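Local structure of inositol-3-phosphate synthase (Caenorhabditis elegans, 1VKO) at residues D338-S342 with S343-P347; S517-D520 with M521-E524; L224-I227 with R228-R232; T455-A458 with S459-S462. The protein is an enzyme of the Rossmann-fold clan, a four-chain assembly whose model holds nicotinamide-adenine-dinucleotide, potassium and pyrophosphate. One frame throughout, in Å; residues are numbered along the deposited sequence.

In the fold
All four contacts are local, one within a helix, two at the ends of helices and one in a turn of a loop, and they show how sequence neighbours finish or brace elements of a larger fold. Interaction 3 lies close to the cofactor: the side chain of Ile227 is about 8 Å from the bound NAD. Interaction 1 ends the helix 329-342, whose other end gives Thr330 and Lys331 to the pyrophosphate pocket. Interactions 1 and 2, with centres about 24 Å apart, both touch the second subunit and lie across the chain's centre from interaction 3, about 49 and 51 Å from it between centres. Interaction 4 is the most central, about 24 Å from interaction 3 between centres.

Interaction 1. Residues D338-S342 with S343-P347; sequences DFLVS and SGMKP
The Phe339 ring is met obliquely by the hydroxyl of Ser343, whose OG lies 3.3 Å from CE1, and it stacks edge-to-face with Phe498 of the second subunit. The same hydroxyl donates to the backbone oxygen of Phe339; that bond refines as very short, and its exact length is doubtful. OG is placed for this task by a first torsion of -39°, which keeps it beside its own backbone N. That N also binds Phe339 O, at 3.0 Å, so one residue offers a carbonyl two donors at once. Past Ser343 the chain reverses. Gly344 N donates to Val341 O at 3.1 Å, and Met345 N makes a weak bond of 3.1 Å back to Leu340 O. Gly344 permits the reversal through its positive phi of 80°, a backbone conformation that glycine adopts easily. Apolar contacts complete the turn: Met345 CE rests 3.9 Å from Leu340 CD2, while the side chains of Val341 and Pro347 cross at about a right angle, CG2 3.9 Å from CD. The two backward bonds around a positive-phi glycine define a Schellman motif, here ending helix 329-342 and launching strand 346-356 of the mixed sheet beside the subunit interface.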
# COMPACT_ATOMS: atom_id res chain seq x y z
N ASP A 338 -7.46 7.18 18.17
CA ASP A 338 -8.52 7.05 19.20
C ASP A 338 -9.07 5.61 19.27
O ASP A 338 -9.04 4.94 20.34
CB ASP A 338 -9.67 8.02 18.87
CG ASP A 338 -10.65 8.25 20.04
OD1 ASP A 338 -10.23 8.66 21.15
OD2 ASP A 338 -11.87 8.09 19.92
N PHE A 339 -9.60 5.15 18.13
CA PHE A 339 -10.01 3.76 17.96
C PHE A 339 -8.93 2.77 18.49
O PHE A 339 -9.28 1.84 19.20
CB PHE A 339 -10.40 3.44 16.49
CG PHE A 339 -10.15 1.99 16.10
CD1 PHE A 339 -11.00 0.97 16.56
CD2 PHE A 339 -9.05 1.64 15.32
CE1 PHE A 339 -10.76 -0.38 16.23
CE2 PHE A 339 -8.81 0.29 14.98
CZ PHE A 339 -9.66 -0.72 15.44
N LEU A 340 -7.66 2.97 18.14
CA LEU A 340 -6.58 2.05 18.57
C LEU A 340 -6.24 2.11 20.08
O LEU A 340 -5.92 1.07 20.68
CB LEU A 340 -5.29 2.30 17.80
CG LEU A 340 -5.13 2.18 16.29
CD1 LEU A 340 -3.74 2.73 15.90
CD2 LEU A 340 -5.30 0.76 15.76
N VAL A 341 -6.29 3.29 20.71
CA VAL A 341 -6.00 3.35 22.14
C VAL A 341 -7.21 2.84 22.96
O VAL A 341 -7.03 2.13 23.97
CB VAL A 341 -5.46 4.75 22.59
CG1 VAL A 341 -5.27 4.81 24.13
CG2 VAL A 341 -4.12 5.05 21.90
N SER A 342 -8.42 3.15 22.49
CA SER A 342 -9.65 2.61 23.05
C SER A 342 -9.69 1.06 23.00
O SER A 342 -10.16 0.42 23.94
CB SER A 342 -10.88 3.19 22.35
OG SER A 342 -11.04 4.56 22.65
N SER A 343 -9.19 0.48 21.91
CA SER A 343 -9.09 -0.97 21.76
C SER A 343 -7.97 -1.64 22.59
O SER A 343 -7.77 -2.85 22.47
CB SER A 343 -8.90 -1.36 20.27
OG SER A 343 -9.65 -0.58 19.36
N GLY A 344 -7.23 -0.88 23.39
CA GLY A 344 -6.14 -1.45 24.21
C GLY A 344 -4.79 -1.74 23.54
O GLY A 344 -4.05 -2.69 23.94
N MET A 345 -4.46 -0.87 22.58
CA MET A 345 -3.32 -0.98 21.65
C MET A 345 -2.36 0.20 21.79
O MET A 345 -2.80 1.36 21.74
CB MET A 345 -3.85 -0.96 20.20
CG MET A 345 -3.66 -2.22 19.39
SD MET A 345 -5.08 -3.31 19.19
CE MET A 345 -6.01 -2.36 17.98
N LYS A 346 -1.06 -0.07 21.87
CA LYS A 346 -0.02 0.99 21.99
C LYS A 346 0.61 1.38 20.65
O LYS A 346 1.46 0.65 20.16
CB LYS A 346 1.10 0.51 22.93
CG LYS A 346 1.97 1.61 23.53
CD LYS A 346 3.10 0.98 24.36
CE LYS A 346 4.16 2.01 24.78
NZ LYS A 346 4.49 2.96 23.64
N PRO A 347 0.20 2.51 20.07
CA PRO A 347 0.95 3.10 18.95
C PRO A 347 2.41 3.29 19.34
O PRO A 347 2.70 3.86 20.39
CB PRO A 347 0.29 4.47 18.76
CG PRO A 347 -1.12 4.28 19.29
CD PRO A 347 -0.98 3.31 20.43

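Interaction 2. Residues S517-D520 with M521-E524; sequences SDTD and MQIE
Gln522 lays its side chain alongside that of Thr519, both pointing the same way, with CG only 3.3 Å from Thr519 O. Their overlap flanks a type I beta turn from Asp518 to Met521, in the loop that follows helix 498-513. The polar ends come near without pairing: Gln522 NE2 stands 3.4 Å from Thr519 OG1, but the angle is too poor for a hydrogen bond. Gln522 OE1 is instead bonded to Gln137, and His127 packs against both side chains. Gln522 is itself the centre of an inverse gamma turn, closed by a weak bond of 2.9 Å from Ile523 N to Met521 O, so one turn leads directly into another. The two acids of the turn bind across the subunit interface. Asp518 pairs with Arg46 of its own chain and with Lys507 of the second subunit, and the same lysine also takes Asp520 OD1. This shared cation probably lessens repulsion between the two carboxylates. Asp520 carries CG between its backbone N and carbonyl carbon, chi1 63°, which leaves OD1 close to the next amide without bonding it. That amide, Met521 N, spends its hydrogen on Asp518 O at 3.0 Å, the bond that closes the turn.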
# COMPACT_ATOMS: atom_id res chain seq x y z
N SER A 517 -30.13 12.81 24.75
CA SER A 517 -30.42 11.48 25.32
C SER A 517 -29.19 10.64 25.71
O SER A 517 -28.03 11.07 25.56
CB SER A 517 -31.25 10.67 24.35
OG SER A 517 -30.45 10.23 23.28
N ASP A 518 -29.46 9.44 26.20
CA ASP A 518 -28.41 8.45 26.44
C ASP A 518 -28.43 7.37 25.38
O ASP A 518 -28.25 6.18 25.68
CB ASP A 518 -28.62 7.82 27.80
CG ASP A 518 -28.33 8.78 28.91
OD1 ASP A 518 -27.27 9.44 28.87
OD2 ASP A 518 -29.11 8.92 29.88
N THR A 519 -28.64 7.77 24.13
CA THR A 519 -28.84 6.80 23.07
C THR A 519 -27.54 6.15 22.61
O THR A 519 -27.57 5.35 21.67
CB THR A 519 -29.62 7.44 21.87
OG1 THR A 519 -29.90 6.46 20.89
CG2 THR A 519 -28.78 8.48 21.13
N ASP A 520 -26.42 6.49 23.25
CA ASP A 520 -25.14 5.74 23.06
C ASP A 520 -25.15 4.46 23.87
O ASP A 520 -24.29 3.62 23.72
CB ASP A 520 -23.89 6.59 23.33
CG ASP A 520 -23.78 7.10 24.79
OD1 ASP A 520 -24.80 7.29 25.44
OD2 ASP A 520 -22.71 7.34 25.37
N MET A 521 -26.18 4.31 24.71
CA MET A 521 -26.37 3.09 25.47
C MET A 521 -27.84 2.79 25.50
O MET A 521 -28.53 3.16 26.45
CB MET A 521 -25.87 3.22 26.90
CG MET A 521 -26.04 1.92 27.68
SD MET A 521 -25.91 2.10 29.47
CE MET A 521 -27.45 3.00 29.76
N GLN A 522 -28.32 2.10 24.47
CA GLN A 522 -29.74 1.81 24.35
C GLN A 522 -30.06 0.57 25.14
O GLN A 522 -30.21 -0.51 24.59
CB GLN A 522 -30.12 1.66 22.89
CG GLN A 522 -29.50 2.72 22.06
CD GLN A 522 -30.03 2.72 20.69
OE1 GLN A 522 -29.41 2.16 19.78
NE2 GLN A 522 -31.20 3.31 20.51
N ILE A 523 -30.18 0.74 26.44
CA ILE A 523 -30.37 -0.36 27.37
C ILE A 523 -31.78 -1.02 27.21
O ILE A 523 -32.01 -2.14 27.69
CB ILE A 523 -29.99 0.12 28.82
CG1 ILE A 523 -29.79 -1.03 29.80
CG2 ILE A 523 -30.95 1.24 29.31
CD1 ILE A 523 -29.33 -0.65 31.22
N GLU A 524 -32.69 -0.36 26.48
CA GLU A 524 -34.03 -0.90 26.23
C GLU A 524 -33.96 -2.24 25.55
O GLU A 524 -34.95 -2.99 25.59
CB GLU A 524 -34.87 -0.10 25.23
CG GLU A 524 -34.92 1.38 25.36
CD GLU A 524 -33.83 2.03 24.58
OE1 GLU A 524 -32.69 1.95 25.07
OE2 GLU A 524 -34.11 2.61 23.51

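Interaction 3. Residues L224-I227 with R228-R232; sequences LEHI and RADIR
A salt-bridge network along one face of helix 220-238 joins Glu225 to Arg228 and Arg232, one and two turns further on, in the Rossmann-clan part of the chain. Both direct pairs are long: Glu225 OE2 is 3.9 Å from Arg228 NH1, and OE1 is 3.8 Å from Arg232 NH2, which it meets at the guanidinium edge. Water bridges each gap. One water donates to Glu225 OE2 at 2.6 Å and accepts from Arg228 NH1 at 3.1 Å; another donates to OE1 at 2.9 Å and is held weakly by Arg232 NH2. Glu225 reaches both arginines because its chain bends at chi2 (-60°), which swings the carboxylate along the helix toward them. The NE atoms of both arginines turn to Glu292, which ties this helix to the end of helix 281-291. Around the helix, the edge of the His226 ring faces Asp230, with CD2 3.3 Å from OD2 and the ring and carboxylate planes 84° apart; a water bridges His226 NE2 and Asp230 OD2, and Trp159 NE1 is hydrogen-bonded to OD2. On the buried side, Ile227 CG2 packs 4.1 Å from Ile231 CD1, while Ile227 also touches Phe285 and Ala288. With two carboxylates facing two guanidinium groups, the cluster is probably close to neutral, and its water-mediated links suggest a softer electrostatic tie than direct bidentate pairing would give.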
# COMPACT_ATOMS: atom_id res chain seq x y z
N LEU A 224 -4.59 48.45 8.62
CA LEU A 224 -5.67 48.07 9.54
C LEU A 224 -6.96 48.78 9.20
O LEU A 224 -8.02 48.17 9.17
CB LEU A 224 -5.26 48.38 10.98
CG LEU A 224 -6.36 48.23 12.01
CD1 LEU A 224 -6.93 46.84 12.00
CD2 LEU A 224 -5.77 48.54 13.36
N GLU A 225 -6.84 50.07 8.95
CA GLU A 225 -7.98 50.91 8.65
C GLU A 225 -8.56 50.57 7.30
O GLU A 225 -9.76 50.70 7.09
CB GLU A 225 -7.55 52.38 8.67
CG GLU A 225 -7.56 53.00 10.06
CD GLU A 225 -8.93 52.98 10.70
OE1 GLU A 225 -9.97 53.00 9.99
OE2 GLU A 225 -8.97 52.95 11.94
N HIS A 226 -7.71 50.15 6.37
CA HIS A 226 -8.15 49.89 5.00
C HIS A 226 -9.05 48.67 4.98
O HIS A 226 -10.12 48.69 4.34
CB HIS A 226 -6.95 49.65 4.10
CG HIS A 226 -7.29 49.43 2.66
ND1 HIS A 226 -6.94 50.32 1.67
CD2 HIS A 226 -7.94 48.42 2.04
CE1 HIS A 226 -7.34 49.86 0.50
NE2 HIS A 226 -7.95 48.71 0.70
N ILE A 227 -8.63 47.61 5.67
CA ILE A 227 -9.46 46.40 5.81
C ILE A 227 -10.72 46.65 6.63
O ILE A 227 -11.77 46.09 6.32
CB ILE A 227 -8.68 45.28 6.50
CG1 ILE A 227 -7.33 45.06 5.81
CG2 ILE A 227 -9.52 44.01 6.52
CD1 ILE A 227 -7.42 44.49 4.42
N ARG A 228 -10.61 47.42 7.72
CA ARG A 228 -11.81 47.80 8.47
C ARG A 228 -12.80 48.38 7.44
O ARG A 228 -13.96 47.97 7.40
CB ARG A 228 -11.49 48.83 9.55
CG ARG A 228 -10.69 48.26 10.69
CD ARG A 228 -10.63 49.12 11.92
NE ARG A 228 -11.95 49.23 12.53
CZ ARG A 228 -12.23 50.00 13.58
NH1 ARG A 228 -11.28 50.74 14.16
NH2 ARG A 228 -13.45 50.01 14.07
N ALA A 229 -12.31 49.28 6.60
CA ALA A 229 -13.14 49.98 5.61
C ALA A 229 -13.80 48.98 4.69
O ALA A 229 -14.98 49.12 4.35
CB ALA A 229 -12.26 50.96 4.81
N ASP A 230 -13.06 47.91 4.36
CA ASP A 230 -13.50 46.85 3.45
C ASP A 230 -14.64 46.05 4.04
O ASP A 230 -15.58 45.68 3.34
CB ASP A 230 -12.35 45.92 3.06
CG ASP A 230 -11.42 46.53 1.99
OD1 ASP A 230 -11.84 47.46 1.23
OD2 ASP A 230 -10.27 46.10 1.80
N ILE A 231 -14.58 45.84 5.34
CA ILE A 231 -15.58 45.04 6.04
C ILE A 231 -16.90 45.77 6.20
O ILE A 231 -17.95 45.20 5.91
CB ILE A 231 -15.03 44.61 7.42
CG1 ILE A 231 -13.89 43.60 7.23
CG2 ILE A 231 -16.16 44.06 8.30
CD1 ILE A 231 -13.11 43.35 8.46
N ARG A 232 -16.84 47.03 6.64
CA ARG A 232 -18.03 47.83 6.88
C ARG A 232 -18.85 47.98 5.62
O ARG A 232 -20.07 47.92 5.67
CB ARG A 232 -17.69 49.23 7.36
CG ARG A 232 -17.04 49.32 8.69
CD ARG A 232 -17.02 50.75 9.21
NE ARG A 232 -15.69 51.15 9.68
CZ ARG A 232 -14.80 51.83 8.97
NH1 ARG A 232 -15.05 52.22 7.72
NH2 ARG A 232 -13.64 52.14 9.52
O HOH W 1 -8.29 51.02 13.52
O HOH W 2 -12.10 53.01 12.01
O HOH W 3 -8.80 46.23 -0.11

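Interaction 4. Residues T455-A458 with S459-S462; sequences TELA and SRVS
Glu456 and Arg460 form a buried salt bridge one helical turn apart, at the place where helix 440-458 gives way through a type I turn, Ala458 to Val461, to strand 461-464 of the antiparallel sheet. The grip is side-on: Arg460 NE donates to Glu456 OE1 at 3.0 Å and to OE2 at 3.1 Å, while NH2 meets the syn lone pair of OE1 at 2.9 Å. Carboxylate and guanidinium are nearly coplanar, only 11° apart. CG of Glu456 is anti to the backbone N, and the chain then folds at chi2, -76°, which swings its acid toward the arginine. Leu457 CD1 lies over one guanidinium face, 4.1 Å from NH1, so a flat cation rests on an apolar methyl. Next to this pair the helix end is closed by the backbone and one hydroxyl. Ser459 OG donates to Glu456 O at 2.7 Å, and Val461 N binds Ala458 O at 3.1 Å. A water donates to both Ala458 O and Val461 O, bridging the two carbonyls of the turn. NH1 of Arg460 also binds Val71 O and NH2 also binds Pro147 O, and Glu456 OE2 also takes the amide of Arg75. Such extensive pairing of a buried acid and base probably favours their charged forms and would hold the guanidinium against rotation, while tying the helix end to strand 56-71.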
# COMPACT_ATOMS: atom_id res chain seq x y z
N THR A 455 -20.33 28.93 13.21
CA THR A 455 -20.09 30.22 13.85
C THR A 455 -21.35 31.08 13.94
O THR A 455 -21.67 31.59 15.01
CB THR A 455 -18.97 31.00 13.15
OG1 THR A 455 -17.74 30.28 13.29
CG2 THR A 455 -18.70 32.31 13.89
N GLU A 456 -22.06 31.22 12.82
CA GLU A 456 -23.32 31.97 12.80
C GLU A 456 -24.33 31.36 13.76
O GLU A 456 -25.10 32.08 14.40
CB GLU A 456 -23.91 32.00 11.39
CG GLU A 456 -25.00 33.05 11.18
CD GLU A 456 -26.32 32.66 11.80
OE1 GLU A 456 -26.71 31.48 11.65
OE2 GLU A 456 -27.00 33.53 12.41
N LEU A 457 -24.33 30.03 13.85
CA LEU A 457 -25.21 29.34 14.77
C LEU A 457 -24.81 29.70 16.19
O LEU A 457 -25.66 30.09 16.98
CB LEU A 457 -25.18 27.82 14.56
CG LEU A 457 -25.73 27.02 15.76
CD1 LEU A 457 -27.24 27.27 15.99
CD2 LEU A 457 -25.43 25.55 15.67
N ALA A 458 -23.53 29.60 16.52
CA ALA A 458 -23.11 29.95 17.87
C ALA A 458 -23.45 31.42 18.20
O ALA A 458 -23.72 31.78 19.37
CB ALA A 458 -21.62 29.66 18.07
N SER A 459 -23.46 32.27 17.17
CA SER A 459 -23.76 33.68 17.35
C SER A 459 -25.22 33.84 17.77
O SER A 459 -25.60 34.91 18.22
CB SER A 459 -23.44 34.50 16.10
OG SER A 459 -24.55 34.62 15.24
N ARG A 460 -26.00 32.76 17.64
CA ARG A 460 -27.44 32.71 17.99
C ARG A 460 -27.75 32.01 19.31
O ARG A 460 -28.91 31.91 19.71
CB ARG A 460 -28.26 32.06 16.87
CG ARG A 460 -28.61 33.03 15.76
CD ARG A 460 -29.56 32.47 14.69
NE ARG A 460 -28.87 31.52 13.80
CZ ARG A 460 -29.17 30.23 13.65
NH1 ARG A 460 -30.17 29.65 14.29
NH2 ARG A 460 -28.44 29.52 12.81
N VAL A 461 -26.74 31.50 19.98
CA VAL A 461 -26.98 30.77 21.23
C VAL A 461 -26.56 31.63 22.42
O VAL A 461 -25.52 32.28 22.38
CB VAL A 461 -26.23 29.40 21.24
CG1 VAL A 461 -26.48 28.65 22.54
CG2 VAL A 461 -26.63 28.55 20.04
N SER A 462 -27.37 31.61 23.48
CA SER A 462 -26.97 32.17 24.77
C SER A 462 -27.45 31.28 25.92
O SER A 462 -28.30 30.42 25.72
CB SER A 462 -27.50 33.59 24.92
OG SER A 462 -28.92 33.61 24.84
O HOH W 4 -23.02 31.69 22.13